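PDB 7CFB: FI20010p1 from Drosophila melanogaster, which probably acts in piRNA amplification and gene silencing as the Tudor-family protein Krimper, here its first extended Tudor domain in the unliganded state. Local coordinates for residues R31-M41 with E183-A191; H170-K178 with D217-T228. One frame throughout, in Å; residues are numbered along the deposited sequence.

Overall arrangement
From the N terminus the chain runs through helix 30-36 and the loop after it, which interaction 1 joins to the turn between strands 176-184 and 189-194, closing a loop of 141 residues that takes in the six-stranded sheet. Interaction 2 closes a far shorter loop of 38 residues, from the turn and strand start at 170-178 to helix 215-228. The two cross rather than nest, because 170-178 precedes 183-191 and 217-228 follows it. Strand 176-184 serves both, its start in interaction 2 and its end in interaction 1. The centres of the two contacts lie about 21 Å apart; the five-stranded sheet is thus held by helix 30-36 with its following loop and by helix 215-228 near the C terminus.

Interaction 1. Residues R31-M41 with E183-A191; sequences RDIYNQILKDM and ENNNSTLVA. With SO4 (sulfate ion), chain C.
Tyr-34 reaches from the helix to the turn 185-188, where its OH donates to Ser-187 O at 2.6 Å, almost in line with the carbonyl (C=O...donor angle 169°). The acceptor lies in the ring plane, at the edge. The ring leaves the helix toward this turn because CG stands anti to the backbone N (chi1 175°). Its OH also bonds to Arg-158 N. Lys-39 lays its CE over one face of the ring, toward the rim, and folds back so that NZ donates to both Tyr-34 O and Ile-37 O, bracing the end of the helix. Beside the ring, Thr-188 CG2 meets Tyr-34 CE2 obliquely at 4.4 Å.

Met-41 fills the other half of the contact. Its chain bends at chi2 and chi3, bringing CG to 3.3 Å from Asn-186 O and the methyl CE to 3.9 Å from Leu-189 CD2. Asn-184 crosses this side chain and uses both ends of its amide: ND2 donates to Met-41 O at 2.9 Å, with a bent N-H...O angle of 138°, and also to Phe-44 O, while OD1 accepts from Asn-186 N at 3.0 Å. Without the amide, as with an alanine here, Met-41 O and Phe-44 O would probably lose a shared donor and Asn-186 N its acceptor, leaving the turn freer to move. At the N-terminal end of the helix, Arg-31 N donates to O2 of a sulfate, probably from the crystallisation liquor, at 3.2 Å; Thr-29 OG1 also binds this ion.

Asn-184 OD1 thus forms an Asx turn, and Asn-185 OD1, accepting from Thr-188 N and OG1, adds an Asx motif; together they shape a beta hairpin connection, onto which the N-terminal helix and its following loop are packed.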
loop_
_atom_site.group_PDB
_atom_site.type_symbol
_atom_site.label_atom_id
_atom_site.label_comp_id
_atom_site.label_asym_id
_atom_site.label_seq_id
_atom_site.Cartn_x
_atom_site.Cartn_y
_atom_site.Cartn_z
ATOM N N ARG A 31 5.295 1.167 12.664
ATOM C CA ARG A 31 6.675 0.765 12.313
ATOM C C ARG A 31 6.795 -0.757 12.326
ATOM O O ARG A 31 7.351 -1.278 11.403
ATOM C CB ARG A 31 7.698 1.412 13.247
ATOM C CG ARG A 31 7.892 2.907 13.050
ATOM C CD ARG A 31 8.006 3.443 11.627
ATOM N NE ARG A 31 9.005 2.773 10.807
ATOM C CZ ARG A 31 8.805 2.222 9.612
ATOM N NH1 ARG A 31 9.810 1.627 9.011
ATOM N NH2 ARG A 31 7.624 2.267 9.017
ATOM N N ASP A 32 6.231 -1.417 13.328
ATOM C CA ASP A 32 6.349 -2.882 13.448
ATOM C C ASP A 32 5.651 -3.596 12.297
ATOM O O ASP A 32 6.281 -4.429 11.742
ATOM C CB ASP A 32 5.842 -3.397 14.791
ATOM C CG ASP A 32 6.725 -3.052 15.976
ATOM O OD1 ASP A 32 7.842 -2.637 15.754
ATOM O OD2 ASP A 32 6.258 -3.179 17.096
ATOM N N ILE A 33 4.445 -3.184 11.906
ATOM C CA ILE A 33 3.680 -3.895 10.837
ATOM C C ILE A 33 4.463 -3.840 9.528
ATOM O O ILE A 33 4.542 -4.831 8.883
ATOM C CB ILE A 33 2.220 -3.422 10.710
ATOM C CG1 ILE A 33 1.412 -4.285 9.740
ATOM C CG2 ILE A 33 2.131 -1.969 10.326
ATOM C CD1 ILE A 33 1.389 -5.719 10.071
ATOM N N TYR A 34 5.095 -2.718 9.240
ATOM C CA TYR A 34 5.948 -2.575 8.045
ATOM C C TYR A 34 7.083 -3.594 8.098
ATOM O O TYR A 34 7.366 -4.166 7.092
ATOM C CB TYR A 34 6.580 -1.193 8.013
ATOM C CG TYR A 34 7.549 -1.041 6.883
ATOM C CD1 TYR A 34 7.087 -0.854 5.606
ATOM C CD2 TYR A 34 8.903 -1.163 7.077
ATOM C CE1 TYR A 34 7.942 -0.743 4.537
ATOM C CE2 TYR A 34 9.772 -1.029 6.025
ATOM C CZ TYR A 34 9.299 -0.810 4.750
ATOM O OH TYR A 34 10.149 -0.700 3.706
ATOM N N ASN A 35 7.693 -3.780 9.262
ATOM C CA ASN A 35 8.777 -4.770 9.479
ATOM C C ASN A 35 8.276 -6.205 9.343
ATOM O O ASN A 35 9.055 -7.004 8.974
ATOM C CB ASN A 35 9.576 -4.498 10.750
ATOM C CG ASN A 35 10.371 -3.225 10.644
ATOM O OD1 ASN A 35 10.880 -2.894 9.600
ATOM N ND2 ASN A 35 10.479 -2.493 11.724
ATOM N N GLN A 36 7.042 -6.504 9.740
ATOM C CA GLN A 36 6.580 -7.910 9.706
ATOM C C GLN A 36 6.162 -8.385 8.319
ATOM O O GLN A 36 6.174 -9.566 8.137
ATOM C CB GLN A 36 5.334 -8.202 10.535
ATOM C CG GLN A 36 5.203 -7.447 11.829
ATOM C CD GLN A 36 6.152 -7.893 12.903
ATOM O OE1 GLN A 36 7.359 -7.782 12.773
ATOM N NE2 GLN A 36 5.596 -8.352 14.002
ATOM N N ILE A 37 5.749 -7.492 7.414
ATOM C CA ILE A 37 5.250 -7.934 6.073
ATOM C C ILE A 37 6.420 -8.282 5.143
ATOM O O ILE A 37 7.497 -7.673 5.303
ATOM C CB ILE A 37 4.329 -6.862 5.452
ATOM C CG1 ILE A 37 5.073 -5.546 5.209
ATOM C CG2 ILE A 37 3.087 -6.659 6.305
ATOM C CD1 ILE A 37 4.165 -4.366 4.951
ATOM N N LEU A 38 6.213 -9.223 4.210
ATOM C CA LEU A 38 7.281 -9.577 3.259
ATOM C C LEU A 38 7.579 -8.407 2.313
ATOM O O LEU A 38 6.671 -7.805 1.839
ATOM C CB LEU A 38 6.888 -10.848 2.518
ATOM C CG LEU A 38 7.833 -11.272 1.408
ATOM C CD1 LEU A 38 9.122 -11.822 1.965
ATOM C CD2 LEU A 38 7.166 -12.260 0.492
ATOM N N LYS A 39 8.853 -8.126 2.091
ATOM C CA LYS A 39 9.289 -7.034 1.198
ATOM C C LYS A 39 10.447 -7.511 0.310
ATOM O O LYS A 39 11.346 -8.136 0.824
ATOM C CB LYS A 39 9.722 -5.833 2.034
ATOM C CG LYS A 39 8.669 -5.228 2.937
ATOM C CD LYS A 39 9.138 -4.045 3.732
ATOM C CE LYS A 39 9.922 -4.382 4.978
ATOM N NZ LYS A 39 9.603 -5.712 5.521
ATOM N N ASP A 40 10.405 -7.214 -0.984
ATOM C CA ASP A 40 11.501 -7.567 -1.916
ATOM C C ASP A 40 12.481 -6.395 -2.016
ATOM O O ASP A 40 12.332 -5.562 -2.880
ATOM C CB ASP A 40 10.996 -8.104 -3.250
ATOM C CG ASP A 40 12.102 -8.674 -4.112
ATOM O OD1 ASP A 40 13.227 -8.472 -3.785
ATOM O OD2 ASP A 40 11.801 -9.328 -5.079
ATOM N N MET A 41 13.472 -6.406 -1.138
ATOM C CA MET A 41 14.549 -5.403 -1.040
ATOM C C MET A 41 15.570 -5.572 -2.178
ATOM O O MET A 41 16.215 -4.619 -2.519
ATOM C CB MET A 41 15.198 -5.475 0.335
ATOM C CG MET A 41 14.220 -5.281 1.434
ATOM S SD MET A 41 13.261 -3.788 1.357
ATOM C CE MET A 41 14.511 -2.524 1.430
ATOM N N GLU A 183 21.503 4.013 -0.078
ATOM C CA GLU A 183 21.639 2.892 0.858
ATOM C C GLU A 183 20.412 2.004 0.804
ATOM O O GLU A 183 19.326 2.488 0.656
ATOM C CB GLU A 183 21.735 3.351 2.309
ATOM C CG GLU A 183 22.830 4.342 2.571
ATOM C CD GLU A 183 22.785 4.989 3.937
ATOM O OE1 GLU A 183 22.443 4.307 4.904
ATOM O OE2 GLU A 183 23.093 6.155 4.013
ATOM N N ASN A 184 20.657 0.724 0.947
ATOM C CA ASN A 184 19.600 -0.286 1.052
ATOM C C ASN A 184 19.980 -1.128 2.250
ATOM O O ASN A 184 20.752 -2.023 2.104
ATOM C CB ASN A 184 19.393 -1.058 -0.243
ATOM C CG ASN A 184 18.269 -2.059 -0.155
ATOM O OD1 ASN A 184 17.904 -2.473 0.920
ATOM N ND2 ASN A 184 17.720 -2.440 -1.286
ATOM N N ASN A 185 19.401 -0.851 3.426
ATOM C CA ASN A 185 19.748 -1.600 4.672
ATOM C C ASN A 185 18.927 -2.895 4.790
ATOM O O ASN A 185 19.166 -3.666 5.741
ATOM C CB ASN A 185 19.586 -0.726 5.919
ATOM C CG ASN A 185 18.159 -0.675 6.423
ATOM O OD1 ASN A 185 17.373 0.166 5.993
ATOM N ND2 ASN A 185 17.817 -1.570 7.336
ATOM N N ASN A 186 18.003 -3.103 3.852
ATOM C CA ASN A 186 17.090 -4.261 3.753
ATOM C C ASN A 186 15.761 -4.042 4.472
ATOM O O ASN A 186 15.037 -5.008 4.633
ATOM C CB ASN A 186 17.771 -5.613 3.908
ATOM C CG ASN A 186 18.947 -5.748 2.979
ATOM O OD1 ASN A 186 18.795 -5.727 1.758
ATOM N ND2 ASN A 186 20.116 -5.829 3.568
ATOM N N SER A 187 15.500 -2.875 5.021
ATOM C CA SER A 187 14.098 -2.674 5.423
ATOM C C SER A 187 13.666 -1.357 4.791
ATOM O O SER A 187 12.561 -1.256 4.340
ATOM C CB SER A 187 13.961 -2.699 6.894
ATOM O OG SER A 187 14.880 -1.799 7.479
ATOM N N THR A 188 14.606 -0.436 4.682
ATOM C CA THR A 188 14.324 0.923 4.173
ATOM C C THR A 188 15.405 1.370 3.204
ATOM O O THR A 188 16.442 0.769 3.154
ATOM C CB THR A 188 14.199 1.971 5.288
ATOM O OG1 THR A 188 15.482 2.314 5.783
ATOM C CG2 THR A 188 13.333 1.548 6.448
ATOM N N LEU A 189 15.135 2.441 2.493
ATOM C CA LEU A 189 16.074 2.930 1.483
ATOM C C LEU A 189 16.429 4.384 1.740
ATOM O O LEU A 189 15.641 5.119 2.283
ATOM C CB LEU A 189 15.403 2.883 0.110
ATOM C CG LEU A 189 14.865 1.563 -0.411
ATOM C CD1 LEU A 189 14.223 1.770 -1.765
ATOM C CD2 LEU A 189 15.964 0.530 -0.504
ATOM N N VAL A 190 17.631 4.736 1.345
ATOM C CA VAL A 190 18.017 6.155 1.273
ATOM C C VAL A 190 18.241 6.362 -0.213
ATOM O O VAL A 190 19.124 5.750 -0.744
ATOM C CB VAL A 190 19.251 6.473 2.123
ATOM C CG1 VAL A 190 19.755 7.862 1.833
ATOM C CG2 VAL A 190 18.976 6.291 3.597
ATOM N N ALA A 191 17.394 7.150 -0.836
ATOM C CA ALA A 191 17.476 7.370 -2.288
ATOM C C ALA A 191 17.279 8.845 -2.634
ATOM O O ALA A 191 16.619 9.536 -1.930
ATOM C CB ALA A 191 16.451 6.527 -2.981
HETATM S S SO4 C . 6.120 3.288 16.348
HETATM O O1 SO4 C . 7.333 4.044 16.046
HETATM O O2 SO4 C . 5.288 3.189 15.150
HETATM O O3 SO4 C . 5.379 3.977 17.400
HETATM O O4 SO4 C . 6.486 1.951 16.807
#

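Interaction 2. Residues H170-K178 with D217-T228; sequences HCFVNTYIK and DMAMLNEIDEST
A type II beta turn from Phe-172 to Thr-175 leads into strand 176-178, which runs at 109° to helix 217-228 with the two axes 12.5 Å apart, and the turn comes nearest the helix at Asn-174 and Leu-221. Asn-174, in the third position of the turn with positive phi, points its side chain at the helix. Its ND2 donates to Asp-225 OD1 at 3.1 Å and meets the anti lone pair of that oxygen. The bond is nearly straight at 166°, with the acceptor in the amide plane. The amide and carboxylate planes themselves are 73° apart. The other end of the amide, OD1, rests against Ile-224 CG2 at 3.4 Å. Leu-221 CD1 comes up against Asn-174 O and also touches Tyr-176 CE2 at 3.7 Å.

Tyr-176 stands across Leu-221 at about a right angle. With CG anti to the carbonyl carbon, its ring reaches the first turn of the helix segment, and Met-218 SD meets the ring edge in a Met-aromatic contact, 3.9 Å from CD2. Tyr-176 OH lies 3.4 Å from Asp-217 CB, and a water links it to Asp-217 OD2. Asp-217 OD1 forms a salt bridge with Lys-77 of helix 74-80, while Tyr-176 and Leu-221 also pack on Val-53 of the neighbouring strand.

The interface is therefore apolar at its middle and polar at its ends: one direct amide-carboxylate bond ties the turn to the helix, a bridging water connects the tyrosine hydroxyl to the aspartate, and Lys-77 probably offsets the charge of that aspartate.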
loop_
_atom_site.group_PDB
_atom_site.type_symbol
_atom_site.label_atom_id
_atom_site.label_comp_id
_atom_site.label_asym_id
_atom_site.label_seq_id
_atom_site.Cartn_x
_atom_site.Cartn_y
_atom_site.Cartn_z
ATOM N N HIS A 170 5.422 15.297 -3.621
ATOM C CA HIS A 170 4.040 14.856 -3.326
ATOM C C HIS A 170 3.153 14.932 -4.565
ATOM O O HIS A 170 2.298 14.097 -4.684
ATOM C CB HIS A 170 3.449 15.649 -2.164
ATOM C CG HIS A 170 2.133 15.106 -1.754
ATOM N ND1 HIS A 170 0.993 15.362 -2.445
ATOM C CD2 HIS A 170 1.783 14.271 -0.765
ATOM C CE1 HIS A 170 -0.006 14.731 -1.892
ATOM N NE2 HIS A 170 0.445 14.065 -0.866
ATOM N N CYS A 171 3.414 15.878 -5.473
ATOM C CA CYS A 171 2.592 16.023 -6.709
ATOM C C CYS A 171 2.901 14.887 -7.695
ATOM O O CYS A 171 2.042 14.598 -8.550
ATOM C CB CYS A 171 2.857 17.366 -7.379
ATOM S SG CYS A 171 3.443 18.641 -6.233
ATOM N N PHE A 172 4.084 14.276 -7.571
ATOM C CA PHE A 172 4.540 13.172 -8.452
ATOM C C PHE A 172 4.130 11.793 -7.929
ATOM O O PHE A 172 4.616 10.808 -8.443
ATOM C CB PHE A 172 6.033 13.295 -8.730
ATOM C CG PHE A 172 6.308 14.420 -9.673
ATOM C CD1 PHE A 172 5.705 14.444 -10.915
ATOM C CD2 PHE A 172 7.058 15.508 -9.282
ATOM C CE1 PHE A 172 5.916 15.493 -11.789
ATOM C CE2 PHE A 172 7.254 16.561 -10.156
ATOM C CZ PHE A 172 6.689 16.552 -11.402
ATOM N N VAL A 173 3.252 11.730 -6.932
ATOM C CA VAL A 173 2.745 10.423 -6.425
ATOM C C VAL A 173 1.952 9.739 -7.548
ATOM O O VAL A 173 1.279 10.424 -8.301
ATOM C CB VAL A 173 1.940 10.589 -5.124
ATOM C CG1 VAL A 173 1.172 9.352 -4.713
ATOM C CG2 VAL A 173 2.816 11.000 -3.973
ATOM N N ASN A 174 2.084 8.423 -7.656
ATOM C CA ASN A 174 1.442 7.574 -8.683
ATOM C C ASN A 174 2.034 7.872 -10.056
ATOM O O ASN A 174 1.330 7.760 -10.998
ATOM C CB ASN A 174 -0.087 7.562 -8.629
ATOM C CG ASN A 174 -0.633 6.908 -7.388
ATOM O OD1 ASN A 174 -0.264 5.794 -7.070
ATOM N ND2 ASN A 174 -1.513 7.593 -6.690
ATOM N N THR A 175 3.293 8.277 -10.108
ATOM C CA THR A 175 4.022 8.429 -11.382
ATOM C C THR A 175 5.337 7.658 -11.278
ATOM O O THR A 175 5.771 7.395 -10.170
ATOM C CB THR A 175 4.282 9.888 -11.764
ATOM O OG1 THR A 175 5.231 10.434 -10.867
ATOM C CG2 THR A 175 3.033 10.735 -11.783
ATOM N N TYR A 176 5.902 7.272 -12.411
ATOM C CA TYR A 176 7.212 6.595 -12.419
ATOM C C TYR A 176 8.318 7.635 -12.264
ATOM O O TYR A 176 8.277 8.640 -12.920
ATOM C CB TYR A 176 7.417 5.760 -13.680
ATOM C CG TYR A 176 6.641 4.480 -13.722
ATOM C CD1 TYR A 176 7.163 3.317 -13.206
ATOM C CD2 TYR A 176 5.388 4.432 -14.283
ATOM C CE1 TYR A 176 6.448 2.141 -13.233
ATOM C CE2 TYR A 176 4.663 3.265 -14.325
ATOM C CZ TYR A 176 5.197 2.116 -13.805
ATOM O OH TYR A 176 4.480 0.973 -13.847
ATOM N N ILE A 177 9.268 7.361 -11.387
ATOM C CA ILE A 177 10.443 8.240 -11.166
ATOM C C ILE A 177 11.716 7.405 -11.228
ATOM O O ILE A 177 11.626 6.192 -11.266
ATOM C CB ILE A 177 10.363 8.989 -9.826
ATOM C CG1 ILE A 177 10.408 8.066 -8.615
ATOM C CG2 ILE A 177 9.175 9.912 -9.781
ATOM C CD1 ILE A 177 10.651 8.788 -7.328
ATOM N N LYS A 178 12.855 8.073 -11.295
ATOM C CA LYS A 178 14.154 7.374 -11.229
ATOM C C LYS A 178 14.838 7.831 -9.948
ATOM O O LYS A 178 14.849 9.003 -9.707
ATOM C CB LYS A 178 15.004 7.606 -12.477
ATOM C CG LYS A 178 14.325 7.309 -13.803
ATOM C CD LYS A 178 15.251 7.360 -14.984
ATOM C CE LYS A 178 14.546 7.106 -16.300
ATOM N NZ LYS A 178 13.751 5.852 -16.310
ATOM N N ASP A 217 0.175 -0.600 -17.296
ATOM C CA ASP A 217 0.728 -0.114 -16.015
ATOM C C ASP A 217 0.316 1.348 -15.810
ATOM O O ASP A 217 -0.142 1.669 -14.743
ATOM C CB ASP A 217 2.238 -0.336 -16.003
ATOM C CG ASP A 217 2.676 -1.706 -15.526
ATOM O OD1 ASP A 217 1.876 -2.426 -14.967
ATOM O OD2 ASP A 217 3.833 -2.014 -15.714
ATOM N N MET A 218 0.423 2.183 -16.831
ATOM C CA MET A 218 0.018 3.602 -16.696
ATOM C C MET A 218 -1.492 3.685 -16.456
ATOM O O MET A 218 -1.922 4.544 -15.709
ATOM C CB MET A 218 0.418 4.411 -17.923
ATOM C CG MET A 218 1.901 4.427 -18.133
ATOM S SD MET A 218 2.736 5.500 -16.966
ATOM C CE MET A 218 2.177 7.098 -17.537
ATOM N N ALA A 219 -2.264 2.822 -17.107
ATOM C CA ALA A 219 -3.720 2.817 -16.902
ATOM C C ALA A 219 -4.016 2.454 -15.449
ATOM O O ALA A 219 -4.872 3.068 -14.847
ATOM C CB ALA A 219 -4.357 1.848 -17.848
ATOM N N MET A 220 -3.302 1.482 -14.913
ATOM C CA MET A 220 -3.533 1.108 -13.508
ATOM C C MET A 220 -3.192 2.286 -12.590
ATOM O O MET A 220 -3.911 2.509 -11.663
ATOM C CB MET A 220 -2.676 -0.087 -13.133
ATOM C CG MET A 220 -3.000 -0.554 -11.785
ATOM S SD MET A 220 -1.812 -1.684 -11.237
ATOM C CE MET A 220 -0.344 -0.686 -11.090
ATOM N N LEU A 221 -2.121 3.008 -12.878
ATOM C CA LEU A 221 -1.731 4.142 -12.016
ATOM C C LEU A 221 -2.812 5.228 -12.024
ATOM O O LEU A 221 -3.010 5.827 -10.996
ATOM C CB LEU A 221 -0.345 4.633 -12.411
ATOM C CG LEU A 221 0.810 3.761 -11.937
ATOM C CD1 LEU A 221 2.088 4.558 -11.948
ATOM C CD2 LEU A 221 0.538 3.215 -10.554
ATOM N N ASN A 222 -3.455 5.470 -13.158
ATOM C CA ASN A 222 -4.579 6.433 -13.209
ATOM C C ASN A 222 -5.703 5.933 -12.302
ATOM O O ASN A 222 -6.253 6.724 -11.599
ATOM C CB ASN A 222 -5.072 6.636 -14.636
ATOM C CG ASN A 222 -4.079 7.396 -15.489
ATOM O OD1 ASN A 222 -3.259 8.141 -14.970
ATOM N ND2 ASN A 222 -4.153 7.221 -16.795
ATOM N N GLU A 223 -6.005 4.646 -12.320
ATOM C CA GLU A 223 -7.073 4.076 -11.464
ATOM C C GLU A 223 -6.677 4.236 -9.988
ATOM O O GLU A 223 -7.545 4.491 -9.165
ATOM C CB GLU A 223 -7.350 2.629 -11.867
ATOM C CG GLU A 223 -8.693 2.414 -12.549
ATOM C CD GLU A 223 -9.227 0.989 -12.529
ATOM O OE1 GLU A 223 -10.165 0.698 -11.778
ATOM O OE2 GLU A 223 -8.705 0.177 -13.264
ATOM N N ILE A 224 -5.404 4.029 -9.672
ATOM C CA ILE A 224 -4.942 4.178 -8.269
ATOM C C ILE A 224 -5.053 5.640 -7.848
ATOM O O ILE A 224 -5.555 5.897 -6.778
ATOM C CB ILE A 224 -3.519 3.622 -8.057
ATOM C CG1 ILE A 224 -3.463 2.122 -8.337
ATOM C CG2 ILE A 224 -3.045 3.938 -6.655
ATOM C CD1 ILE A 224 -2.123 1.496 -8.126
ATOM N N ASP A 225 -4.658 6.540 -8.729
ATOM C CA ASP A 225 -4.619 7.983 -8.398
ATOM C C ASP A 225 -6.015 8.503 -8.064
ATOM O O ASP A 225 -6.100 9.333 -7.196
ATOM C CB ASP A 225 -3.805 8.779 -9.409
ATOM C CG ASP A 225 -3.399 10.140 -8.898
ATOM O OD1 ASP A 225 -2.720 10.201 -7.897
ATOM O OD2 ASP A 225 -3.789 11.105 -9.501
ATOM N N GLU A 226 -7.050 8.039 -8.747
ATOM C CA GLU A 226 -8.418 8.508 -8.413
ATOM C C GLU A 226 -8.789 8.102 -6.985
ATOM O O GLU A 226 -9.389 8.903 -6.316
ATOM C CB GLU A 226 -9.391 8.102 -9.511
ATOM C CG GLU A 226 -8.838 8.492 -10.858
ATOM C CD GLU A 226 -9.839 8.997 -11.863
ATOM O OE1 GLU A 226 -10.082 8.286 -12.848
ATOM O OE2 GLU A 226 -10.375 10.086 -11.642
ATOM N N SER A 227 -8.430 6.901 -6.555
ATOM C CA SER A 227 -8.674 6.467 -5.161
ATOM C C SER A 227 -7.873 7.344 -4.195
ATOM O O SER A 227 -8.446 7.800 -3.246
ATOM C CB SER A 227 -8.242 5.058 -4.992
ATOM O OG SER A 227 -8.563 4.583 -3.717
ATOM N N THR A 228 -6.597 7.564 -4.502
ATOM C CA THR A 228 -5.633 8.333 -3.681
ATOM C C THR A 228 -6.038 9.802 -3.600
ATOM O O THR A 228 -5.872 10.369 -2.565
ATOM C CB THR A 228 -4.203 8.195 -4.212
ATOM O OG1 THR A 228 -3.763 6.857 -4.009
ATOM C CG2 THR A 228 -3.240 9.138 -3.530
HETATM O O HOH W 1 5.735 -1.330 -13.660
#